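Local structure of predicted sugar phosphatases of the HAD superfamily (Cytophaga hutchinsonii, 2HX1) at residues V52-S57 with S207-F212. The protein is probably a magnesium-dependent phosphatase of the HAD superfamily, predicted to act on sugar phosphates. Numbering follows the deposited sequence.
Sequences VTNDAS and SQMFMF
At the C-terminal end of strand 48-53, in the Rossmann-like core of a HAD hydrolase, Val-52, Thr-53 and Asn-54 pack against the first turn of helix 208-218. The evidence for an apolar joint lies in three side chains. CG1 of Val-52 is placed anti to its own backbone N (chi1 178°) and enters between two helix residues, 3.7 Å from CE of selenomethionine Met-209 and 4.0 Å from CE1 of Phe-210. The valine and Met-209 side chains run past each other in opposite directions, whereas the Phe-210 side chain crosses that of Val-52 at roughly a right angle and its ring receives the methyl obliquely.

Met-209 reaches beyond the valine. Its chain is extended at chi2 and bends at chi3 (-60°), which turns the methyl back toward the strand end: SE lies 3.6 Å from the carbonyl O of Thr-53, and CE comes within 3.4 Å of OD1 of Asn-54. The latter is a close methyl-to-oxygen contact, CE being no conventional donor. The amide itself is held from two sides of the sequence: OD1 accepts a hydrogen bond from the backbone N of Lys-204 and ND2 donates to the O of Asn-168. With both ends of the amide engaged, its rotation is fixed. Lys-204 also bonds through NZ to the O of Val-52, tying the strand end to the segment leading into the helix.

Past the strand, the chain enters an Asx turn at Asp-55. The Asn-54 side chain lies about 4 Å from a bound HEPES molecule, and the side chain of Thr-53 about 8 Å from the bound magnesium ion. The arrangement is consistent with the motif II strand end of HAD phosphatases, with Lys-204 probably the motif III lysine that precedes a helix.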
# COMPACT_ATOMS: atom_id res chain seq x y z
N VAL A 52 1.03 -11.30 27.71
CA VAL A 52 0.97 -11.79 26.34
C VAL A 52 1.63 -10.67 25.52
O VAL A 52 1.10 -9.56 25.41
CB VAL A 52 -0.47 -12.03 25.89
CG1 VAL A 52 -0.51 -12.48 24.46
CG2 VAL A 52 -1.14 -13.03 26.83
N THR A 53 2.81 -10.98 24.98
CA THR A 53 3.68 -9.99 24.43
C THR A 53 4.23 -10.47 23.09
O THR A 53 4.51 -11.68 22.91
CB THR A 53 4.84 -9.73 25.39
OG1 THR A 53 5.72 -8.73 24.84
CG2 THR A 53 5.63 -11.01 25.67
N ASN A 54 4.35 -9.53 22.15
CA ASN A 54 5.01 -9.75 20.87
C ASN A 54 6.54 -9.54 20.92
O ASN A 54 7.20 -9.46 19.90
CB ASN A 54 4.41 -8.83 19.79
CG ASN A 54 3.05 -9.30 19.33
OD1 ASN A 54 2.53 -10.32 19.81
ND2 ASN A 54 2.44 -8.55 18.39
N ASP A 55 7.10 -9.43 22.12
CA ASP A 55 8.55 -9.34 22.29
C ASP A 55 9.19 -10.74 22.21
O ASP A 55 9.07 -11.49 23.15
CB ASP A 55 8.83 -8.68 23.64
CG ASP A 55 10.30 -8.40 23.88
OD1 ASP A 55 11.17 -8.93 23.16
OD2 ASP A 55 10.56 -7.61 24.81
N ALA A 56 9.85 -11.06 21.09
CA ALA A 56 10.58 -12.33 20.89
C ALA A 56 12.13 -12.12 20.90
O ALA A 56 12.88 -12.90 20.33
CB ALA A 56 10.13 -12.97 19.60
N SER A 57 12.59 -11.06 21.58
CA SER A 57 14.03 -10.74 21.61
C SER A 57 14.77 -11.44 22.76
O SER A 57 15.97 -11.29 22.85
CB SER A 57 14.26 -9.23 21.76
OG SER A 57 13.81 -8.79 23.03
N SER A 207 -4.14 -15.33 17.15
CA SER A 207 -4.82 -15.87 18.32
C SER A 207 -4.15 -17.10 18.94
O SER A 207 -4.70 -17.67 19.91
CB SER A 207 -6.25 -16.23 17.95
OG SER A 207 -6.27 -17.36 17.09
N GLN A 208 -2.98 -17.51 18.42
CA GLN A 208 -2.32 -18.72 18.94
C GLN A 208 -1.93 -18.59 20.39
O GLN A 208 -2.11 -19.52 21.15
CB GLN A 208 -1.09 -19.16 18.11
CG GLN A 208 -1.44 -19.64 16.68
CD GLN A 208 -0.32 -20.47 16.02
OE1 GLN A 208 -0.05 -21.59 16.44
NE2 GLN A 208 0.32 -19.91 14.98
N MSE A 209 -1.41 -17.43 20.78
CA MSE A 209 -0.95 -17.26 22.16
C MSE A 209 -2.13 -17.28 23.13
O MSE A 209 -2.05 -17.93 24.23
CB MSE A 209 -0.14 -15.99 22.33
CG MSE A 209 1.27 -16.09 21.78
SE MSE A 209 2.25 -14.43 22.13
CE MSE A 209 1.19 -13.10 21.20
N PHE A 210 -3.20 -16.59 22.72
CA PHE A 210 -4.45 -16.55 23.46
C PHE A 210 -4.95 -17.96 23.65
O PHE A 210 -5.35 -18.34 24.73
CB PHE A 210 -5.55 -15.77 22.73
CG PHE A 210 -5.28 -14.29 22.53
CD1 PHE A 210 -4.54 -13.56 23.43
CD2 PHE A 210 -5.80 -13.64 21.42
CE1 PHE A 210 -4.32 -12.19 23.22
CE2 PHE A 210 -5.58 -12.30 21.19
CZ PHE A 210 -4.84 -11.56 22.10
N MSE A 211 -4.94 -18.75 22.59
CA MSE A 211 -5.46 -20.11 22.65
C MSE A 211 -4.65 -20.99 23.62
O MSE A 211 -5.19 -21.85 24.32
CB MSE A 211 -5.47 -20.70 21.24
CG MSE A 211 -6.08 -22.07 21.16
SE MSE A 211 -7.93 -22.25 21.95
CE MSE A 211 -9.16 -21.74 20.42
N PHE A 212 -3.34 -20.78 23.65
CA PHE A 212 -2.45 -21.50 24.55
C PHE A 212 -2.78 -21.20 26.03
O PHE A 212 -2.93 -22.11 26.84
CB PHE A 212 -0.98 -21.14 24.20
CG PHE A 212 0.01 -21.76 25.12
CD1 PHE A 212 0.30 -23.10 25.03
CD2 PHE A 212 0.61 -21.00 26.11
CE1 PHE A 212 1.21 -23.67 25.90
CE2 PHE A 212 1.50 -21.57 27.00
CZ PHE A 212 1.81 -22.89 26.90